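Serine-pyruvate aminotransferase (AgxT) (Sulfolobus solfataricus, PDB 3ZRP) probably catalyses pyridoxal-phosphate-dependent transfer of an amino group from serine to pyruvate, as a thermophilic archaeal member of the class-V aminotransferases. Local coordinates at residues 64-70 / 91-95; 129-135 / 157-163; 349-354 / 372-377. All blocks are in the same frame, centred on the assembly; numbering follows the deposited sequence.

How the contacts relate
Contacts 1 and 2 build two sides of one cofactor site, whereas contact 3 stands apart. The centres of contacts 1 and 2 are 12 Å apart, and both touch pyridoxal phosphate: T64 of contact 1 binds its phosphate, and D163 of contact 2 approaches the pyridine nitrogen. W92 ties them together, with NE1 packed 3.7 Å from A132 CB and CH2 3.7 Å from V161 CG2, while V70 meets L130. Helix pair 64-70 / 91-95 thus packs against strand pair 129-135 / 157-163. Contact 3 (349-354 / 372-377) joins two C-terminal helices on the opposite side of the chain's centre, its nearest atoms about 21 Å from contact 2 and about 26 Å from contact 1.

Contact 1 of 3, residues 64-70 / 91-95; sequences TSAMESV and RWEQI. With PLP (pyridoxal-5'-phosphate), chain C.
T64 OG1 meets the guanidinium of R91 at its edge: NH1 donates a 2.9 Å bond to T64 OG1, only 12° out of the guanidinium plane, though bent at the hydrogen (146°). The T64 hydroxyl in turn donates to PLP O3P, and the T64 amide gives the same oxygen a second bond (N to O3P 2.8 Å). Two donors from one residue therefore grip one phosphate oxygen at the start of helix 63-69, next to G63, whose amide also binds PLP. This glycine-rich strand-turn-helix phosphate site is as expected of a fold-type I PLP enzyme. R91 NH1 also reaches F241 O of the second subunit.

M67 comes next and covers W92. Its chain bends at chi3 (80°), which lays CE over the indole face, 3.7 Å from the five-membered-ring centroid, as a CH-pi contact; SD stands 4.9 Å from the centroid of the six-membered ring, above the face, a Met-aromatic contact. M67 SD also lies 3.9 Å from PLP C6, and M67 CB touches I95 CD1 at 3.6 Å. E68 offers its aliphatic part to I95 CG2, while its carboxylate turns to Y99 and to backbone amides of Y219 and Y220 of the second subunit. V70 CG2 finally approaches the indole edge, 4.1 Å from W92 CH2.

Contact 2 of 3, residues 129-135 / 157-163; sequences KLVALTH and VELIVVD. With PLP (pyridoxal-5'-phosphate), chain C.
The bond from L159 N to K129 O opens a parallel ladder that runs on to H135 and D163. Six N-H to O=C bonds of 2.8-2.9 Å carry it; V161 N to V131 O is nearly straight (174°), whereas L159 N to K129 O is clearly bent. The axes of the two short segments are turned 21° from each other.

Among apolar contacts, L130 CD1 meets V161 CG1 at 3.7 Å, in the conformers modelled here, on the face that also carries A132, T134 and D163. V131 points to the other face, and its CG2 lies 3.6 Å from V157 CG1, just before the corner at E158.

Two waters bridge polar side chains. One links K129 NZ to E158 OE1 in the conformer given, while D78 forms a salt bridge with the lysine. Another joins T134 OG1 to D163 OD2. D163 has CG anti to N (chi1 165°), a torsion that carries its carboxylate to the cofactor, with OD2 2.8 Å from PLP N1; V165 N holds OD1. An aspartate at the pyridine nitrogen is characteristic of fold-type I aminotransferases.

In the seven-stranded sheet, strands 79-83 and 182-186 flank the pair; W92 of helix 87-96 covers A132 and V161, and helix 146-153 covers V131 and I160.

Contact 3 of 3, residues 349-354 / 372-377; sequences AIIAIS and GVKAVE
V376 and I353 meet tightly in this antiparallel helix pair: V376 CG2 sits 3.5 Å from I353 CG1, closer than usual for two carbons. The other branch of V376 turns to the preceding helical turn, CG1 lying 3.9 Å from I350 N and 4.1 Å from A349 CB. The valine thus divides its two methyls between residues one turn apart: with CG1 anti to the backbone N (chi1 179°), that methyl is turned to A349 and I350, leaving CG2 for I353.

The neighbouring turn repeats the pattern. In the I350 conformer given, V373 CG1 meets I350 CG2 at 3.8 Å, their side chains crossing at about a right angle, and V373 CG2 faces the backbone of S354, 4.1 Å from its CA. I353 CG2 presses directly on the main chain of G372, 3.5 Å from its carbonyl carbon. With no side chain at G372, the isoleucine methyl comes down onto the backbone itself.

Behind these contacts the two segments are held by their own helical bonds, such as V376 N to G372 O and I353 N to A349 O. Their axes come within 9.0 Å at an angle of 160° between chain directions, so segment 372-377 runs back along segment 349-354. Helix 264-284 packs against the pair: I278 touches A349 and I353, L282 touches I353, and A284 meets A375, making a three-helix packing in the C-terminal part of the chain, away from the cofactor.

Across this interface the segments meet through aliphatic groups and backbone, without hydrogen bonds between them; their association is therefore probably held mainly by apolar packing.

Contact 1 of 3, residues 64-70 / 91-95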
# COMPACT_ATOMS: atom_id res chain seq x y z
N THR A 64 -4.76 -7.77 -4.47
CA THR A 64 -4.45 -8.87 -3.53
C THR A 64 -4.75 -8.57 -2.02
O THR A 64 -5.22 -9.45 -1.28
CB THR A 64 -2.93 -9.33 -3.69
OG1 THR A 64 -2.69 -9.55 -5.08
CG2 THR A 64 -2.67 -10.57 -2.90
N SER A 65 -4.51 -7.33 -1.58
CA SER A 65 -4.74 -6.98 -0.20
C SER A 65 -6.27 -6.89 -0.02
O SER A 65 -6.76 -7.39 0.98
CB SER A 65 -4.09 -5.68 0.25
OG SER A 65 -4.49 -4.55 -0.49
N ALA A 66 -6.95 -6.41 -1.05
CA ALA A 66 -8.44 -6.38 -0.99
C ALA A 66 -8.97 -7.81 -0.86
O ALA A 66 -9.79 -8.11 0.00
CB ALA A 66 -9.04 -5.68 -2.19
N MET A 67 -8.49 -8.71 -1.70
CA MET A 67 -8.93 -10.12 -1.62
C MET A 67 -8.69 -10.70 -0.22
O MET A 67 -9.60 -11.28 0.39
CB MET A 67 -8.21 -10.98 -2.68
CG MET A 67 -8.60 -10.69 -4.14
SD MET A 67 -7.40 -11.41 -5.30
CE MET A 67 -7.91 -13.15 -5.35
N GLU A 68 -7.47 -10.55 0.32
CA GLU A 68 -7.15 -11.10 1.63
C GLU A 68 -7.99 -10.47 2.77
O GLU A 68 -8.36 -11.17 3.74
CB GLU A 68 -5.64 -10.97 1.90
CG GLU A 68 -5.19 -11.58 3.24
CD GLU A 68 -3.66 -11.84 3.29
OE1 GLU A 68 -2.91 -11.44 2.36
OE2 GLU A 68 -3.23 -12.42 4.29
N SER A 69 -8.30 -9.19 2.64
CA SER A 69 -9.15 -8.49 3.60
C SER A 69 -10.55 -9.15 3.78
O SER A 69 -11.22 -8.89 4.77
CB SER A 69 -9.26 -7.00 3.30
OG SER A 69 -10.26 -6.71 2.32
N VAL A 70 -10.97 -9.98 2.82
CA VAL A 70 -12.24 -10.75 2.93
C VAL A 70 -12.20 -11.73 4.12
O VAL A 70 -13.23 -12.07 4.69
CB VAL A 70 -12.60 -11.43 1.58
CG1 VAL A 70 -13.78 -12.39 1.75
CG2 VAL A 70 -12.88 -10.37 0.49
N ARG A 91 -5.49 -17.59 -6.87
CA ARG A 91 -4.98 -16.73 -5.79
C ARG A 91 -5.89 -16.74 -4.55
O ARG A 91 -5.40 -16.65 -3.42
CB ARG A 91 -4.66 -15.31 -6.29
CG ARG A 91 -4.23 -14.31 -5.21
CD ARG A 91 -3.50 -13.11 -5.83
NE ARG A 91 -2.23 -13.61 -6.38
CZ ARG A 91 -1.17 -12.88 -6.70
NH1 ARG A 91 -1.18 -11.56 -6.53
NH2 ARG A 91 -0.09 -13.47 -7.17
N TRP A 92 -7.21 -16.82 -4.73
CA TRP A 92 -8.08 -16.98 -3.59
C TRP A 92 -7.65 -18.19 -2.72
O TRP A 92 -7.54 -18.09 -1.50
CB TRP A 92 -9.54 -17.21 -4.02
CG TRP A 92 -10.33 -16.04 -4.51
CD1 TRP A 92 -10.89 -15.91 -5.75
CD2 TRP A 92 -10.73 -14.87 -3.77
NE1 TRP A 92 -11.58 -14.73 -5.83
CE2 TRP A 92 -11.49 -14.07 -4.63
CE3 TRP A 92 -10.48 -14.42 -2.46
CZ2 TRP A 92 -12.06 -12.85 -4.22
CZ3 TRP A 92 -11.03 -13.20 -2.05
CH2 TRP A 92 -11.80 -12.42 -2.94
N GLU A 93 -7.40 -19.33 -3.37
CA GLU A 93 -6.92 -20.54 -2.69
C GLU A 93 -5.55 -20.33 -1.99
O GLU A 93 -5.37 -20.76 -0.84
CB GLU A 93 -6.84 -21.74 -3.66
CG GLU A 93 -6.49 -23.04 -2.97
CD GLU A 93 -6.34 -24.23 -3.90
OE1 GLU A 93 -5.85 -24.08 -5.04
OE2 GLU A 93 -6.70 -25.34 -3.45
N GLN A 94 -4.62 -19.67 -2.68
CA GLN A 94 -3.29 -19.37 -2.10
C GLN A 94 -3.40 -18.50 -0.83
O GLN A 94 -2.73 -18.79 0.18
CB GLN A 94 -2.33 -18.76 -3.13
CG GLN A 94 -2.00 -19.74 -4.27
CD GLN A 94 -1.38 -21.02 -3.74
OE1 GLN A 94 -1.98 -22.11 -3.82
NE2 GLN A 94 -0.19 -20.89 -3.15
N ILE A 95 -4.26 -17.48 -0.88
CA ILE A 95 -4.57 -16.64 0.28
C ILE A 95 -5.19 -17.47 1.42
O ILE A 95 -4.67 -17.46 2.56
CB ILE A 95 -5.51 -15.46 -0.09
CG1 ILE A 95 -4.83 -14.48 -1.06
CG2 ILE A 95 -6.03 -14.73 1.17
CD1 ILE A 95 -5.82 -13.46 -1.70
N1 PLP C . -7.20 -10.32 -9.55
C2 PLP C . -7.12 -10.08 -10.90
C2A PLP C . -8.22 -10.57 -11.80
C3 PLP C . -6.01 -9.38 -11.44
O3 PLP C . -5.97 -9.14 -12.64
C4 PLP C . -5.00 -8.91 -10.60
C4A PLP C . -3.84 -8.12 -11.21
C5 PLP C . -5.11 -9.19 -9.22
C6 PLP C . -6.23 -9.87 -8.69
C5A PLP C . -4.09 -8.76 -8.22
O4P PLP C . -4.02 -7.34 -8.03
P PLP C . -2.75 -6.61 -7.42
O1P PLP C . -3.19 -5.18 -7.44
O2P PLP C . -1.68 -6.94 -8.41
O3P PLP C . -2.59 -7.23 -6.08

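Contact 2 of 3, residues 129-135 / 157-163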
# COMPACT_ATOMS: atom_id res chain seq x y z
N LYS A 129 -20.17 -21.27 3.48
CA LYS A 129 -20.31 -19.93 4.06
C LYS A 129 -20.07 -18.85 2.99
O LYS A 129 -20.81 -17.87 2.88
CB LYS A 129 -19.32 -19.79 5.23
CG LYS A 129 -18.87 -18.38 5.67
CD LYS A 129 -19.89 -17.68 6.53
CE LYS A 129 -19.31 -16.44 7.19
NZ LYS A 129 -18.76 -16.72 8.58
N LEU A 130 -19.04 -19.07 2.18
CA LEU A 130 -18.58 -18.06 1.23
C LEU A 130 -18.23 -18.66 -0.13
O LEU A 130 -17.54 -19.68 -0.22
CB LEU A 130 -17.37 -17.31 1.80
CG LEU A 130 -16.86 -16.12 0.99
CD1 LEU A 130 -16.55 -14.96 1.92
CD2 LEU A 130 -15.62 -16.51 0.15
N VAL A 131 -18.71 -17.99 -1.19
CA VAL A 131 -18.35 -18.33 -2.55
C VAL A 131 -17.55 -17.17 -3.17
O VAL A 131 -17.99 -16.02 -3.13
CB VAL A 131 -19.61 -18.65 -3.42
CG1 VAL A 131 -19.17 -19.01 -4.85
CG2 VAL A 131 -20.41 -19.79 -2.78
N ALA A 132 -16.40 -17.50 -3.74
CA ALA A 132 -15.53 -16.53 -4.40
C ALA A 132 -15.55 -16.71 -5.90
O ALA A 132 -15.26 -17.82 -6.42
CB ALA A 132 -14.05 -16.65 -3.87
N LEU A 133 -15.84 -15.62 -6.61
CA LEU A 133 -15.87 -15.60 -8.08
C LEU A 133 -14.79 -14.63 -8.61
O LEU A 133 -14.38 -13.71 -7.89
CB LEU A 133 -17.24 -15.14 -8.55
CG LEU A 133 -18.52 -15.82 -8.05
CD1 LEU A 133 -19.71 -15.19 -8.77
CD2 LEU A 133 -18.49 -17.32 -8.32
N THR A 134 -14.35 -14.84 -9.85
CA THR A 134 -13.52 -13.86 -10.56
C THR A 134 -14.31 -13.32 -11.74
O THR A 134 -14.66 -14.11 -12.65
CB THR A 134 -12.24 -14.52 -11.11
OG1 THR A 134 -11.63 -15.30 -10.08
CG2 THR A 134 -11.23 -13.46 -11.64
N HIS A 135 -14.54 -12.00 -11.77
CA HIS A 135 -15.34 -11.44 -12.88
C HIS A 135 -14.61 -11.59 -14.23
O HIS A 135 -15.14 -12.17 -15.19
CB HIS A 135 -15.76 -10.01 -12.61
CG HIS A 135 -16.88 -9.54 -13.48
ND1 HIS A 135 -17.50 -8.32 -13.28
CD2 HIS A 135 -17.55 -10.15 -14.49
CE1 HIS A 135 -18.49 -8.19 -14.16
NE2 HIS A 135 -18.53 -9.29 -14.91
N VAL A 157 -26.11 -19.91 -0.15
CA VAL A 157 -24.82 -19.52 0.47
C VAL A 157 -24.94 -18.24 1.26
O VAL A 157 -25.77 -17.38 0.95
CB VAL A 157 -23.64 -19.43 -0.58
CG1 VAL A 157 -23.52 -20.73 -1.31
CG2 VAL A 157 -23.85 -18.30 -1.56
N GLU A 158 -24.14 -18.11 2.32
CA GLU A 158 -24.25 -16.93 3.17
C GLU A 158 -23.64 -15.69 2.51
O GLU A 158 -24.22 -14.61 2.56
CB GLU A 158 -23.59 -17.18 4.53
CG GLU A 158 -24.19 -18.35 5.33
CD GLU A 158 -23.46 -18.57 6.63
OE1 GLU A 158 -23.24 -17.59 7.37
OE2 GLU A 158 -23.06 -19.72 6.90
N LEU A 159 -22.48 -15.86 1.88
CA LEU A 159 -21.72 -14.71 1.36
C LEU A 159 -21.18 -14.96 -0.04
O LEU A 159 -20.71 -16.05 -0.34
CB LEU A 159 -20.54 -14.39 2.30
CG LEU A 159 -20.83 -13.89 3.71
CD1 LEU A 159 -19.52 -13.81 4.56
CD2 LEU A 159 -21.54 -12.53 3.68
N ILE A 160 -21.26 -13.94 -0.90
CA ILE A 160 -20.66 -14.03 -2.25
C ILE A 160 -19.71 -12.85 -2.47
O ILE A 160 -20.08 -11.69 -2.26
CB ILE A 160 -21.77 -14.07 -3.35
CG1 ILE A 160 -22.68 -15.30 -3.14
CG2 ILE A 160 -21.17 -14.19 -4.75
CD1 ILE A 160 -23.95 -15.21 -3.99
N VAL A 161 -18.48 -13.17 -2.85
CA VAL A 161 -17.45 -12.18 -3.13
C VAL A 161 -17.02 -12.30 -4.59
O VAL A 161 -16.91 -13.42 -5.14
CB VAL A 161 -16.24 -12.26 -2.14
CG1 VAL A 161 -16.73 -12.29 -0.68
CG2 VAL A 161 -15.32 -13.45 -2.43
N VAL A 162 -16.80 -11.15 -5.23
CA VAL A 162 -16.38 -11.14 -6.64
C VAL A 162 -15.12 -10.31 -6.77
O VAL A 162 -15.09 -9.16 -6.36
CB VAL A 162 -17.45 -10.54 -7.57
CG1 VAL A 162 -17.00 -10.58 -9.03
CG2 VAL A 162 -18.84 -11.26 -7.39
N ASP A 163 -14.07 -10.93 -7.31
CA ASP A 163 -12.86 -10.22 -7.68
C ASP A 163 -13.11 -9.55 -9.04
O ASP A 163 -13.12 -10.22 -10.08
CB ASP A 163 -11.71 -11.23 -7.75
CG ASP A 163 -10.46 -10.69 -8.47
OD1 ASP A 163 -10.34 -9.50 -8.82
OD2 ASP A 163 -9.57 -11.52 -8.73
N1 PLP C . -7.20 -10.32 -9.55
C2 PLP C . -7.12 -10.08 -10.90
C2A PLP C . -8.22 -10.57 -11.80
C3 PLP C . -6.01 -9.38 -11.44
O3 PLP C . -5.97 -9.14 -12.64
C4 PLP C . -5.00 -8.91 -10.60
C4A PLP C . -3.84 -8.12 -11.21
C5 PLP C . -5.11 -9.19 -9.22
C6 PLP C . -6.23 -9.87 -8.69
C5A PLP C . -4.09 -8.76 -8.22
O4P PLP C . -4.02 -7.34 -8.03
P PLP C . -2.75 -6.61 -7.42
O1P PLP C . -3.19 -5.18 -7.44
O2P PLP C . -1.68 -6.94 -8.41
O3P PLP C . -2.59 -7.23 -6.08
O HOH W 1 -21.61 -17.14 9.52
O HOH W 2 -9.94 -14.06 -8.45

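Contact 3 of 3, residues 349-354 / 372-377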
# COMPACT_ATOMS: atom_id res chain seq x y z
N ALA A 349 -7.03 0.66 -30.83
CA ALA A 349 -7.39 -0.61 -31.48
C ALA A 349 -6.74 -0.73 -32.87
O ALA A 349 -6.12 -1.76 -33.19
CB ALA A 349 -8.91 -0.79 -31.53
N ILE A 350 -6.85 0.33 -33.68
CA ILE A 350 -6.19 0.37 -34.99
C ILE A 350 -4.69 0.11 -34.86
O ILE A 350 -4.14 -0.76 -35.54
CB ILE A 350 -6.45 1.71 -35.75
CG1 ILE A 350 -7.93 1.85 -36.10
CG2 ILE A 350 -5.62 1.78 -37.04
CD1 ILE A 350 -8.40 3.29 -36.23
N ILE A 351 -4.04 0.86 -33.96
CA ILE A 351 -2.60 0.73 -33.76
C ILE A 351 -2.21 -0.67 -33.29
O ILE A 351 -1.26 -1.27 -33.81
CB ILE A 351 -2.08 1.83 -32.80
CG1 ILE A 351 -2.21 3.20 -33.47
CG2 ILE A 351 -0.64 1.61 -32.42
CD1 ILE A 351 -1.53 3.27 -34.84
N ALA A 352 -2.94 -1.20 -32.31
CA ALA A 352 -2.61 -2.54 -31.78
C ALA A 352 -2.55 -3.62 -32.88
O ALA A 352 -1.58 -4.38 -32.98
CB ALA A 352 -3.60 -2.93 -30.66
N ILE A 353 -3.59 -3.68 -33.70
CA ILE A 353 -3.67 -4.66 -34.80
C ILE A 353 -2.61 -4.38 -35.88
O ILE A 353 -1.95 -5.32 -36.38
CB ILE A 353 -5.10 -4.73 -35.38
CG1 ILE A 353 -6.07 -5.25 -34.31
CG2 ILE A 353 -5.18 -5.63 -36.63
CD1 ILE A 353 -5.66 -6.61 -33.68
N SER A 354 -2.39 -3.10 -36.20
CA SER A 354 -1.33 -2.71 -37.12
C SER A 354 0.01 -3.25 -36.63
O SER A 354 0.75 -3.88 -37.39
CB SER A 354 -1.25 -1.19 -37.27
OG SER A 354 -0.18 -0.84 -38.12
N GLY A 372 -6.23 -7.31 -41.17
CA GLY A 372 -6.41 -6.85 -39.79
C GLY A 372 -7.08 -5.50 -39.60
O GLY A 372 -8.16 -5.40 -39.01
N VAL A 373 -6.45 -4.44 -40.12
CA VAL A 373 -6.92 -3.07 -39.87
C VAL A 373 -8.30 -2.76 -40.45
O VAL A 373 -9.12 -2.11 -39.78
CB VAL A 373 -5.87 -2.01 -40.32
CG1 VAL A 373 -6.31 -0.61 -39.91
CG2 VAL A 373 -4.50 -2.32 -39.72
N LYS A 374 -8.57 -3.23 -41.67
CA LYS A 374 -9.91 -3.04 -42.24
C LYS A 374 -11.00 -3.68 -41.39
O LYS A 374 -12.07 -3.08 -41.17
CB LYS A 374 -10.01 -3.49 -43.72
CG LYS A 374 -9.15 -4.69 -44.14
CD LYS A 374 -9.24 -4.97 -45.65
CE LYS A 374 -8.46 -3.96 -46.49
NZ LYS A 374 -8.80 -4.05 -47.94
N ALA A 375 -10.73 -4.88 -40.88
CA ALA A 375 -11.66 -5.56 -39.97
C ALA A 375 -11.96 -4.67 -38.75
O ALA A 375 -13.12 -4.49 -38.37
CB ALA A 375 -11.11 -6.91 -39.54
N VAL A 376 -10.90 -4.12 -38.15
CA VAL A 376 -11.02 -3.15 -37.05
C VAL A 376 -11.83 -1.92 -37.47
O VAL A 376 -12.78 -1.53 -36.79
CB VAL A 376 -9.61 -2.70 -36.52
CG1 VAL A 376 -9.73 -1.68 -35.40
CG2 VAL A 376 -8.77 -3.89 -36.05
N GLU A 377 -11.44 -1.31 -38.59
CA GLU A 377 -12.13 -0.12 -39.10
C GLU A 377 -13.61 -0.41 -39.32
O GLU A 377 -14.47 0.41 -38.97
CB GLU A 377 -11.51 0.37 -40.42
CG GLU A 377 -10.04 0.75 -40.37
CD GLU A 377 -9.79 2.25 -40.42
OE1 GLU A 377 -10.70 3.03 -40.03
OE2 GLU A 377 -8.69 2.64 -40.87